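Local coordinates for Mab-21 domain-containing protein (Tribolium castaneum, PDB 7LT2) that senses double-stranded RNA and catalyses the formation of cyclic GMP-AMP from ATP and GTP in innate immunity, at residues A[12-17]-A[63-68]; A[37-42]-A[139-144]; A[46-51]-A[113-118]. One frame throughout, in Å; residues are numbered along the deposited sequence.

Interaction 1: residues A[12-17]-A[63-68]; sequences RFISLP and LKVGKP
The flat carbonyl group of Ile14 faces the N-H of Gly66 in its own plane, and the resulting hydrogen bond is short and fairly straight, with Ile14 O 2.6 Å from Gly66 N and an angle of 157° at the hydrogen. Of the side chains, Ile14 sends its CG2 branch to Val65 CG1 at 4.1 Å. Leu16 CD2 lies against the CG-CD side of the Pro68 ring, 3.9 Å from Pro68 CG, the two side chains crossing at about a right angle. Leu16 can make this reach because its CG stands opposite the backbone N (chi1 -170°). The loop 63-68 joins helix 58-61, which begins with Ser58 of the nucleotidyltransferase GS motif, to strand 70-77, which carries Glu70 and Asp72, the probable ligands of catalytic magnesium. Gly66 turns the loop with a positive phi of 83°, where a side chain would press on the carbonyl O of Val65. A water joins the two segments further: it accepts the N-H of Leu16, 3.0 Å from Leu16 N, and lies 2.9 Å from Lys64 O and 2.7 Å from Gly66 O. Helix 258-272 flanks the pair, its Lys263 and Leu264 touching Ile14 while Lys266, probably an ATP ligand, donates to Leu63 O; Leu385 packs on both Leu16 and Pro68.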
loop_
_atom_site.group_PDB
_atom_site.type_symbol
_atom_site.label_atom_id
_atom_site.label_comp_id
_atom_site.label_asym_id
_atom_site.label_seq_id
_atom_site.Cartn_x
_atom_site.Cartn_y
_atom_site.Cartn_z
ATOM N N ARG A 12 -22.444 5.559 -4.836
ATOM C CA ARG A 12 -22.590 5.988 -6.219
ATOM C C ARG A 12 -21.369 6.709 -6.778
ATOM O O ARG A 12 -21.222 6.770 -8.003
ATOM C CB ARG A 12 -23.824 6.882 -6.360
ATOM C CG ARG A 12 -25.141 6.116 -6.268
ATOM C CD ARG A 12 -26.277 6.932 -6.866
ATOM N NE ARG A 12 -26.713 8.000 -5.978
ATOM C CZ ARG A 12 -27.135 9.190 -6.386
ATOM N NH1 ARG A 12 -27.093 9.540 -7.662
ATOM N NH2 ARG A 12 -27.610 10.052 -5.492
ATOM N N PHE A 13 -20.493 7.250 -5.932
ATOM C CA PHE A 13 -19.402 8.070 -6.439
ATOM C C PHE A 13 -18.043 7.777 -5.827
ATOM O O PHE A 13 -17.062 8.406 -6.232
ATOM C CB PHE A 13 -19.740 9.562 -6.256
ATOM C CG PHE A 13 -20.822 10.027 -7.174
ATOM C CD1 PHE A 13 -22.155 9.868 -6.832
ATOM C CD2 PHE A 13 -20.511 10.579 -8.405
ATOM C CE1 PHE A 13 -23.152 10.258 -7.692
ATOM C CE2 PHE A 13 -21.508 10.979 -9.266
ATOM C CZ PHE A 13 -22.828 10.817 -8.911
ATOM N N ILE A 14 -17.936 6.836 -4.893
ATOM C CA ILE A 14 -16.672 6.645 -4.197
ATOM C C ILE A 14 -16.186 5.208 -4.318
ATOM O O ILE A 14 -15.076 4.966 -4.801
ATOM C CB ILE A 14 -16.789 7.067 -2.722
ATOM C CG1 ILE A 14 -17.085 8.565 -2.627
ATOM C CG2 ILE A 14 -15.492 6.757 -1.982
ATOM C CD1 ILE A 14 -17.023 9.110 -1.221
ATOM N N SER A 15 -17.003 4.247 -3.892
ATOM C CA SER A 15 -16.541 2.875 -3.704
ATOM C C SER A 15 -16.908 1.992 -4.889
ATOM O O SER A 15 -18.073 1.933 -5.291
ATOM C CB SER A 15 -17.122 2.270 -2.424
ATOM O OG SER A 15 -16.574 2.881 -1.272
ATOM N N LEU A 16 -15.912 1.278 -5.416
ATOM C CA LEU A 16 -16.187 0.221 -6.376
ATOM C C LEU A 16 -17.060 -0.845 -5.717
ATOM O O LEU A 16 -16.812 -1.222 -4.566
ATOM C CB LEU A 16 -14.879 -0.403 -6.878
ATOM C CG LEU A 16 -14.993 -1.370 -8.063
ATOM C CD1 LEU A 16 -15.282 -0.621 -9.349
ATOM C CD2 LEU A 16 -13.740 -2.229 -8.213
ATOM N N PRO A 17 -18.100 -1.332 -6.400
ATOM C CA PRO A 17 -18.949 -2.376 -5.807
ATOM C C PRO A 17 -18.121 -3.577 -5.378
ATOM O O PRO A 17 -17.175 -3.974 -6.060
ATOM C CB PRO A 17 -19.915 -2.737 -6.942
ATOM C CG PRO A 17 -19.922 -1.542 -7.833
ATOM C CD PRO A 17 -18.543 -0.954 -7.751
ATOM N N LEU A 63 -9.822 1.106 0.966
ATOM C CA LEU A 63 -9.809 2.551 1.171
ATOM C C LEU A 63 -9.629 3.336 -0.124
ATOM O O LEU A 63 -9.388 4.549 -0.070
ATOM C CB LEU A 63 -8.696 2.932 2.155
ATOM C CG LEU A 63 -8.788 2.375 3.576
ATOM C CD1 LEU A 63 -7.543 2.767 4.364
ATOM C CD2 LEU A 63 -10.048 2.864 4.275
ATOM N N LYS A 64 -9.746 2.690 -1.283
ATOM C CA LYS A 64 -9.562 3.380 -2.555
ATOM C C LYS A 64 -10.797 4.202 -2.906
ATOM O O LYS A 64 -11.923 3.696 -2.857
ATOM C CB LYS A 64 -9.261 2.375 -3.670
ATOM C CG LYS A 64 -9.122 3.001 -5.066
ATOM C CD LYS A 64 -7.964 3.994 -5.124
ATOM C CE LYS A 64 -7.896 4.688 -6.476
ATOM N NZ LYS A 64 -6.948 5.827 -6.464
ATOM N N VAL A 65 -10.578 5.468 -3.257
ATOM C CA VAL A 65 -11.633 6.355 -3.737
ATOM C C VAL A 65 -11.689 6.260 -5.257
ATOM O O VAL A 65 -10.698 6.540 -5.940
ATOM C CB VAL A 65 -11.380 7.803 -3.291
ATOM C CG1 VAL A 65 -12.419 8.740 -3.898
ATOM C CG2 VAL A 65 -11.378 7.904 -1.774
ATOM N N GLY A 66 -12.847 5.873 -5.791
ATOM C CA GLY A 66 -13.011 5.822 -7.232
ATOM C C GLY A 66 -12.482 4.533 -7.840
ATOM O O GLY A 66 -12.288 3.522 -7.163
ATOM N N LYS A 67 -12.250 4.578 -9.148
ATOM C CA LYS A 67 -11.794 3.385 -9.862
ATOM C C LYS A 67 -10.379 3.020 -9.426
ATOM O O LYS A 67 -9.478 3.864 -9.491
ATOM C CB LYS A 67 -11.832 3.607 -11.376
ATOM C CG LYS A 67 -11.384 2.385 -12.178
ATOM C CD LYS A 67 -11.439 2.622 -13.677
ATOM C CE LYS A 67 -10.565 3.784 -14.087
ATOM N NZ LYS A 67 -9.128 3.500 -13.843
ATOM N N PRO A 68 -10.141 1.787 -8.984
ATOM C CA PRO A 68 -8.774 1.393 -8.626
ATOM C C PRO A 68 -7.885 1.346 -9.856
ATOM O O PRO A 68 -8.324 1.012 -10.959
ATOM C CB PRO A 68 -8.949 0.003 -8.001
ATOM C CG PRO A 68 -10.251 -0.496 -8.503
ATOM C CD PRO A 68 -11.118 0.703 -8.787
HETATM O O HOH W 1 -13.075 2.156 -5.006
#

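Interaction 2: residues A[37-42]-A[139-144]; sequences EQMKTQ and ESLVQK
Lys144 reaches Gln42 on a fully extended side chain, with CG opposite the backbone N (chi1 -171°), whereas Met39 bends at its last torsion (chi3 65°) to bring CE to Leu141. The extension carries Lys144 NZ to Gln42 O, 2.9 Å away, and the donor lies in the carbonyl plane. As this carbonyl sits near the C-terminal end of helix 18-42, the ammonium group probably also gains from the negative end of the helix dipole. On the way the lysine chain runs obliquely across the folded Gln42, whose OE1 lies 3.5 Å from Lys144 CE. The amide of Gln42 is held by its other end: NE2 donates to Thr41 OG1 at 3.1 Å, nearly in the amide plane, and that hydroxyl donates in turn to Gln38 O. Beneath this polar rim, Met39 CE meets Leu141 CD2 at 3.7 Å, and Leu141 CD1 lies 4.0 Å from Gln42 CB. The two helical segments approach to 9.5 Å at 103°, a near-perpendicular crossing. Thr145 of helix 131-147 extends the contact along Gln38, Met39 and Gln42. Phe46 of helix 44-49 packs against both Met39 and Leu141 and in turn rests on Ile75 and Leu77 of strand 70-77, which places the crossing beside the sheet.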
loop_
_atom_site.group_PDB
_atom_site.type_symbol
_atom_site.label_atom_id
_atom_site.label_comp_id
_atom_site.label_asym_id
_atom_site.label_seq_id
_atom_site.Cartn_x
_atom_site.Cartn_y
_atom_site.Cartn_z
ATOM N N GLU A 37 5.336 -17.947 -10.364
ATOM C CA GLU A 37 5.773 -19.324 -10.589
ATOM C C GLU A 37 6.804 -19.389 -11.706
ATOM O O GLU A 37 7.771 -20.159 -11.626
ATOM C CB GLU A 37 4.579 -20.228 -10.909
ATOM C CG GLU A 37 3.780 -20.651 -9.689
ATOM C CD GLU A 37 4.607 -21.479 -8.714
ATOM O OE1 GLU A 37 5.275 -22.437 -9.154
ATOM O OE2 GLU A 37 4.591 -21.165 -7.506
ATOM N N GLN A 38 6.619 -18.584 -12.757
ATOM C CA GLN A 38 7.614 -18.538 -13.824
ATOM C C GLN A 38 8.914 -17.914 -13.335
ATOM O O GLN A 38 10.001 -18.347 -13.736
ATOM C CB GLN A 38 7.062 -17.778 -15.031
ATOM C CG GLN A 38 7.949 -17.839 -16.276
ATOM C CD GLN A 38 7.917 -19.194 -16.963
ATOM O OE1 GLN A 38 7.272 -20.136 -16.494
ATOM N NE2 GLN A 38 8.618 -19.298 -18.087
ATOM N N MET A 39 8.824 -16.906 -12.459
ATOM C CA MET A 39 10.027 -16.329 -11.862
ATOM C C MET A 39 10.855 -17.390 -11.142
ATOM O O MET A 39 12.090 -17.390 -11.233
ATOM C CB MET A 39 9.655 -15.210 -10.891
ATOM C CG MET A 39 9.130 -13.937 -11.538
ATOM S SD MET A 39 8.527 -12.748 -10.313
ATOM C CE MET A 39 10.034 -12.348 -9.427
ATOM N N LYS A 40 10.193 -18.299 -10.422
ATOM C CA LYS A 40 10.910 -19.360 -9.719
ATOM C C LYS A 40 11.697 -20.241 -10.682
ATOM O O LYS A 40 12.786 -20.720 -10.342
ATOM C CB LYS A 40 9.928 -20.210 -8.909
ATOM C CG LYS A 40 9.229 -19.482 -7.774
ATOM C CD LYS A 40 8.206 -20.418 -7.129
ATOM C CE LYS A 40 7.516 -19.777 -5.937
ATOM N NZ LYS A 40 6.475 -20.697 -5.371
ATOM N N THR A 41 11.165 -20.475 -11.888
ATOM C CA THR A 41 11.879 -21.308 -12.854
ATOM C C THR A 41 13.142 -20.634 -13.376
ATOM O O THR A 41 14.028 -21.325 -13.895
ATOM C CB THR A 41 10.987 -21.671 -14.045
ATOM O OG1 THR A 41 10.829 -20.526 -14.898
ATOM C CG2 THR A 41 9.627 -22.149 -13.578
ATOM N N GLN A 42 13.245 -19.312 -13.242
ATOM C CA GLN A 42 14.343 -18.544 -13.809
ATOM C C GLN A 42 15.477 -18.272 -12.830
ATOM O O GLN A 42 16.524 -17.771 -13.252
ATOM C CB GLN A 42 13.817 -17.208 -14.353
ATOM C CG GLN A 42 12.864 -17.383 -15.513
ATOM C CD GLN A 42 13.478 -18.208 -16.621
ATOM O OE1 GLN A 42 14.445 -17.787 -17.255
ATOM N NE2 GLN A 42 12.934 -19.399 -16.848
ATOM N N GLU A 139 14.663 -6.357 -10.747
ATOM C CA GLU A 139 14.432 -5.870 -12.104
ATOM C C GLU A 139 15.005 -6.837 -13.136
ATOM O O GLU A 139 14.344 -7.167 -14.128
ATOM C CB GLU A 139 15.044 -4.474 -12.261
ATOM C CG GLU A 139 15.100 -3.956 -13.683
ATOM C CD GLU A 139 15.856 -2.638 -13.789
ATOM O OE1 GLU A 139 16.422 -2.185 -12.771
ATOM O OE2 GLU A 139 15.885 -2.056 -14.895
ATOM N N SER A 140 16.234 -7.312 -12.910
ATOM C CA SER A 140 16.838 -8.277 -13.822
ATOM C C SER A 140 16.024 -9.565 -13.887
ATOM O O SER A 140 15.781 -10.101 -14.976
ATOM C CB SER A 140 18.278 -8.562 -13.387
ATOM O OG SER A 140 18.845 -9.615 -14.138
ATOM N N LEU A 141 15.572 -10.062 -12.732
ATOM C CA LEU A 141 14.788 -11.293 -12.706
ATOM C C LEU A 141 13.451 -11.121 -13.421
ATOM O O LEU A 141 13.003 -12.022 -14.140
ATOM C CB LEU A 141 14.571 -11.738 -11.260
ATOM C CG LEU A 141 13.675 -12.950 -11.018
ATOM C CD1 LEU A 141 14.144 -14.157 -11.830
ATOM C CD2 LEU A 141 13.645 -13.265 -9.536
ATOM N N VAL A 142 12.800 -9.971 -13.241
ATOM C CA VAL A 142 11.539 -9.720 -13.931
ATOM C C VAL A 142 11.746 -9.678 -15.444
ATOM O O VAL A 142 10.968 -10.271 -16.203
ATOM C CB VAL A 142 10.891 -8.431 -13.394
ATOM C CG1 VAL A 142 9.702 -8.033 -14.257
ATOM C CG2 VAL A 142 10.453 -8.648 -11.944
ATOM N N GLN A 143 12.804 -8.998 -15.905
ATOM C CA GLN A 143 13.110 -8.969 -17.335
ATOM C C GLN A 143 13.370 -10.373 -17.867
ATOM O O GLN A 143 12.853 -10.760 -18.922
ATOM C CB GLN A 143 14.325 -8.069 -17.600
ATOM C CG GLN A 143 14.104 -6.586 -17.332
ATOM C CD GLN A 143 13.370 -5.888 -18.463
ATOM O OE1 GLN A 143 12.909 -6.525 -19.406
ATOM N NE2 GLN A 143 13.258 -4.568 -18.368
ATOM N N LYS A 144 14.189 -11.144 -17.148
ATOM C CA LYS A 144 14.475 -12.517 -17.550
ATOM C C LYS A 144 13.192 -13.322 -17.695
ATOM O O LYS A 144 13.029 -14.080 -18.660
ATOM C CB LYS A 144 15.411 -13.162 -16.526
ATOM C CG LYS A 144 15.973 -14.512 -16.920
ATOM C CD LYS A 144 16.872 -15.046 -15.814
ATOM C CE LYS A 144 17.487 -16.387 -16.195
ATOM N NZ LYS A 144 18.484 -16.804 -15.167
#

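Interaction 3: residues A[46-51]-A[113-118]; sequences FKALFR and RVYKDF
Leu49 is the bump of this contact, set at the mouth of the cleft between the outer ends of the Tyr115 and Phe118 rings. CD2 leans mainly on Tyr115, approaching it obliquely, 3.7 Å from CE2, though it also comes near the Phe118 edge, while CD1 meets Phe118 at the ring edge, close to the ring plane, 4.0 Å from CE1. The fork is aimed by a first torsion that sets CG opposite the carbonyl carbon (chi1 -78°). A smaller knob, Ala48 CB, fits beside it between Val114 and the outer end of the tyrosine: it lies 3.7 Å from Val114 CG1 and 4.1 Å from Tyr115 CE1. Val114 offers that methyl from between its own backbone N and carbonyl carbon, a rotation (chi1 75°) that turns CG1 to Ala48. Thus two consecutive residues at the end of helix 44-49 interlock with Val114, Tyr115 and Phe118, which lead into and open helix 118-122. In the fold this joins the lead-in to strand 50-56 of the nucleotidyltransferase sheet to the start of that helix. The receiving rings are themselves braced, Tyr115 edge-to-face with Trp106 and Phe118 stacked with Phe122, while Leu77 of strand 70-77 backs Leu49. The touching atoms are almost all carbon, and even Tyr115 OH stands 3.8 Å from Ala48 O; the attraction probably rests mainly on dispersion and the hydrophobic effect, which depend on close fit of shapes.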
loop_
_atom_site.group_PDB
_atom_site.type_symbol
_atom_site.label_atom_id
_atom_site.label_comp_id
_atom_site.label_asym_id
_atom_site.label_seq_id
_atom_site.Cartn_x
_atom_site.Cartn_y
_atom_site.Cartn_z
ATOM N N PHE A 46 16.000 -17.061 -6.089
ATOM C CA PHE A 46 14.684 -16.488 -5.819
ATOM C C PHE A 46 13.736 -17.538 -5.271
ATOM O O PHE A 46 12.981 -17.269 -4.331
ATOM C CB PHE A 46 14.074 -15.854 -7.071
ATOM C CG PHE A 46 12.620 -15.473 -6.895
ATOM C CD1 PHE A 46 12.261 -14.448 -6.033
ATOM C CD2 PHE A 46 11.616 -16.163 -7.558
ATOM C CE1 PHE A 46 10.923 -14.104 -5.849
ATOM C CE2 PHE A 46 10.274 -15.822 -7.377
ATOM C CZ PHE A 46 9.935 -14.791 -6.525
ATOM N N LYS A 47 13.751 -18.742 -5.848
ATOM C CA LYS A 47 12.861 -19.783 -5.347
ATOM C C LYS A 47 13.168 -20.101 -3.890
ATOM O O LYS A 47 12.253 -20.302 -3.084
ATOM C CB LYS A 47 12.971 -21.037 -6.211
ATOM C CG LYS A 47 11.927 -22.095 -5.877
ATOM C CD LYS A 47 12.039 -23.276 -6.815
ATOM C CE LYS A 47 10.936 -24.290 -6.553
ATOM N NZ LYS A 47 10.893 -25.291 -7.644
ATOM N N ALA A 48 14.455 -20.110 -3.528
ATOM C CA ALA A 48 14.837 -20.397 -2.148
ATOM C C ALA A 48 14.432 -19.267 -1.207
ATOM O O ALA A 48 13.964 -19.525 -0.093
ATOM C CB ALA A 48 16.344 -20.650 -2.064
ATOM N N LEU A 49 14.605 -18.011 -1.635
ATOM C CA LEU A 49 14.289 -16.876 -0.769
ATOM C C LEU A 49 12.788 -16.653 -0.626
ATOM O O LEU A 49 12.331 -16.193 0.428
ATOM C CB LEU A 49 14.926 -15.605 -1.321
ATOM C CG LEU A 49 16.420 -15.437 -1.055
ATOM C CD1 LEU A 49 16.974 -14.381 -1.991
ATOM C CD2 LEU A 49 16.616 -15.028 0.391
ATOM N N PHE A 50 12.019 -16.956 -1.664
ATOM C CA PHE A 50 10.612 -16.573 -1.689
ATOM C C PHE A 50 9.826 -17.265 -0.584
ATOM O O PHE A 50 9.926 -18.484 -0.394
ATOM C CB PHE A 50 9.995 -16.897 -3.047
ATOM C CG PHE A 50 8.530 -16.581 -3.130
ATOM C CD1 PHE A 50 8.102 -15.279 -3.321
ATOM C CD2 PHE A 50 7.584 -17.581 -3.010
ATOM C CE1 PHE A 50 6.754 -14.978 -3.398
ATOM C CE2 PHE A 50 6.230 -17.284 -3.087
ATOM C CZ PHE A 50 5.820 -15.989 -3.277
ATOM N N ARG A 51 9.042 -16.477 0.148
ATOM C CA ARG A 51 8.127 -16.997 1.155
ATOM C C ARG A 51 6.667 -16.815 0.769
ATOM O O ARG A 51 5.903 -17.788 0.766
ATOM C CB ARG A 51 8.394 -16.327 2.509
ATOM C CG ARG A 51 7.497 -16.821 3.634
ATOM C CD ARG A 51 7.980 -16.308 4.983
ATOM N NE ARG A 51 7.108 -16.726 6.074
ATOM C CZ ARG A 51 7.232 -17.871 6.733
ATOM N NH1 ARG A 51 8.178 -18.744 6.429
ATOM N NH2 ARG A 51 6.389 -18.142 7.727
ATOM N N ARG A 113 24.196 -23.760 -0.448
ATOM C CA ARG A 113 24.786 -23.823 -1.783
ATOM C C ARG A 113 24.103 -22.856 -2.746
ATOM O O ARG A 113 24.768 -22.133 -3.496
ATOM C CB ARG A 113 24.698 -25.257 -2.306
ATOM C CG ARG A 113 25.484 -25.532 -3.574
ATOM C CD ARG A 113 26.391 -26.750 -3.389
ATOM N NE ARG A 113 26.832 -27.318 -4.660
ATOM C CZ ARG A 113 27.701 -28.314 -4.781
ATOM N NH1 ARG A 113 28.279 -28.860 -3.725
ATOM N NH2 ARG A 113 27.997 -28.773 -5.994
ATOM N N VAL A 114 22.768 -22.830 -2.744
ATOM C CA VAL A 114 22.052 -21.950 -3.662
ATOM C C VAL A 114 22.235 -20.479 -3.313
ATOM O O VAL A 114 21.887 -19.608 -4.119
ATOM C CB VAL A 114 20.559 -22.348 -3.709
ATOM C CG1 VAL A 114 19.828 -21.891 -2.459
ATOM C CG2 VAL A 114 19.894 -21.816 -4.977
ATOM N N TYR A 115 22.798 -20.174 -2.144
ATOM C CA TYR A 115 23.085 -18.800 -1.753
ATOM C C TYR A 115 24.493 -18.355 -2.134
ATOM O O TYR A 115 24.969 -17.342 -1.608
ATOM C CB TYR A 115 22.867 -18.623 -0.247
ATOM C CG TYR A 115 21.411 -18.641 0.151
ATOM C CD1 TYR A 115 20.705 -19.836 0.215
ATOM C CD2 TYR A 115 20.744 -17.467 0.474
ATOM C CE1 TYR A 115 19.366 -19.858 0.581
ATOM C CE2 TYR A 115 19.408 -17.480 0.843
ATOM C CZ TYR A 115 18.726 -18.680 0.893
ATOM O OH TYR A 115 17.395 -18.701 1.260
ATOM N N LYS A 116 25.160 -19.079 -3.042
ATOM C CA LYS A 116 26.544 -18.758 -3.385
ATOM C C LYS A 116 26.696 -17.312 -3.837
ATOM O O LYS A 116 27.701 -16.664 -3.526
ATOM C CB LYS A 116 27.065 -19.696 -4.475
ATOM C CG LYS A 116 28.531 -19.422 -4.833
ATOM C CD LYS A 116 29.046 -20.335 -5.930
ATOM C CE LYS A 116 30.543 -20.122 -6.145
ATOM N NZ LYS A 116 31.280 -20.269 -4.861
ATOM N N ASP A 117 25.715 -16.786 -4.570
ATOM C CA ASP A 117 25.814 -15.435 -5.099
ATOM C C ASP A 117 25.003 -14.419 -4.300
ATOM O O ASP A 117 24.849 -13.282 -4.758
ATOM C CB ASP A 117 25.380 -15.405 -6.571
ATOM C CG ASP A 117 26.367 -16.114 -7.499
ATOM O OD1 ASP A 117 27.555 -16.253 -7.139
ATOM O OD2 ASP A 117 25.949 -16.525 -8.601
ATOM N N PHE A 118 24.493 -14.788 -3.119
ATOM C CA PHE A 118 23.667 -13.856 -2.352
ATOM C C PHE A 118 24.442 -12.593 -1.990
ATOM O O PHE A 118 23.936 -11.476 -2.143
ATOM C CB PHE A 118 23.118 -14.528 -1.088
ATOM C CG PHE A 118 22.192 -13.644 -0.287
ATOM C CD1 PHE A 118 20.839 -13.599 -0.582
ATOM C CD2 PHE A 118 22.674 -12.856 0.748
ATOM C CE1 PHE A 118 19.980 -12.780 0.137
ATOM C CE2 PHE A 118 21.819 -12.032 1.470
ATOM C CZ PHE A 118 20.470 -11.995 1.164
#

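Interactions 2 and 3 are neighbours, their centres about 13 Å apart, and along the chain interaction 3 is nested inside the loop closed by interaction 2. They also touch: Lys40 CE is 3.7 Å from Phe50 CD2. Interaction 1 stands apart, its centre about 33 Å from that of interaction 2 and about 40 Å from that of interaction 3. The successive helices 5-13 and 18-42 connect it to interaction 2. Its loop adjoins the probable nucleotide site, with Lys64 about 4 Å from Ser58 between side chains. The side chain of Val142 of interaction 2 lies about 10 Å from that of Asp193, a probable catalytic metal ligand, and interaction 3 is remote from these sites.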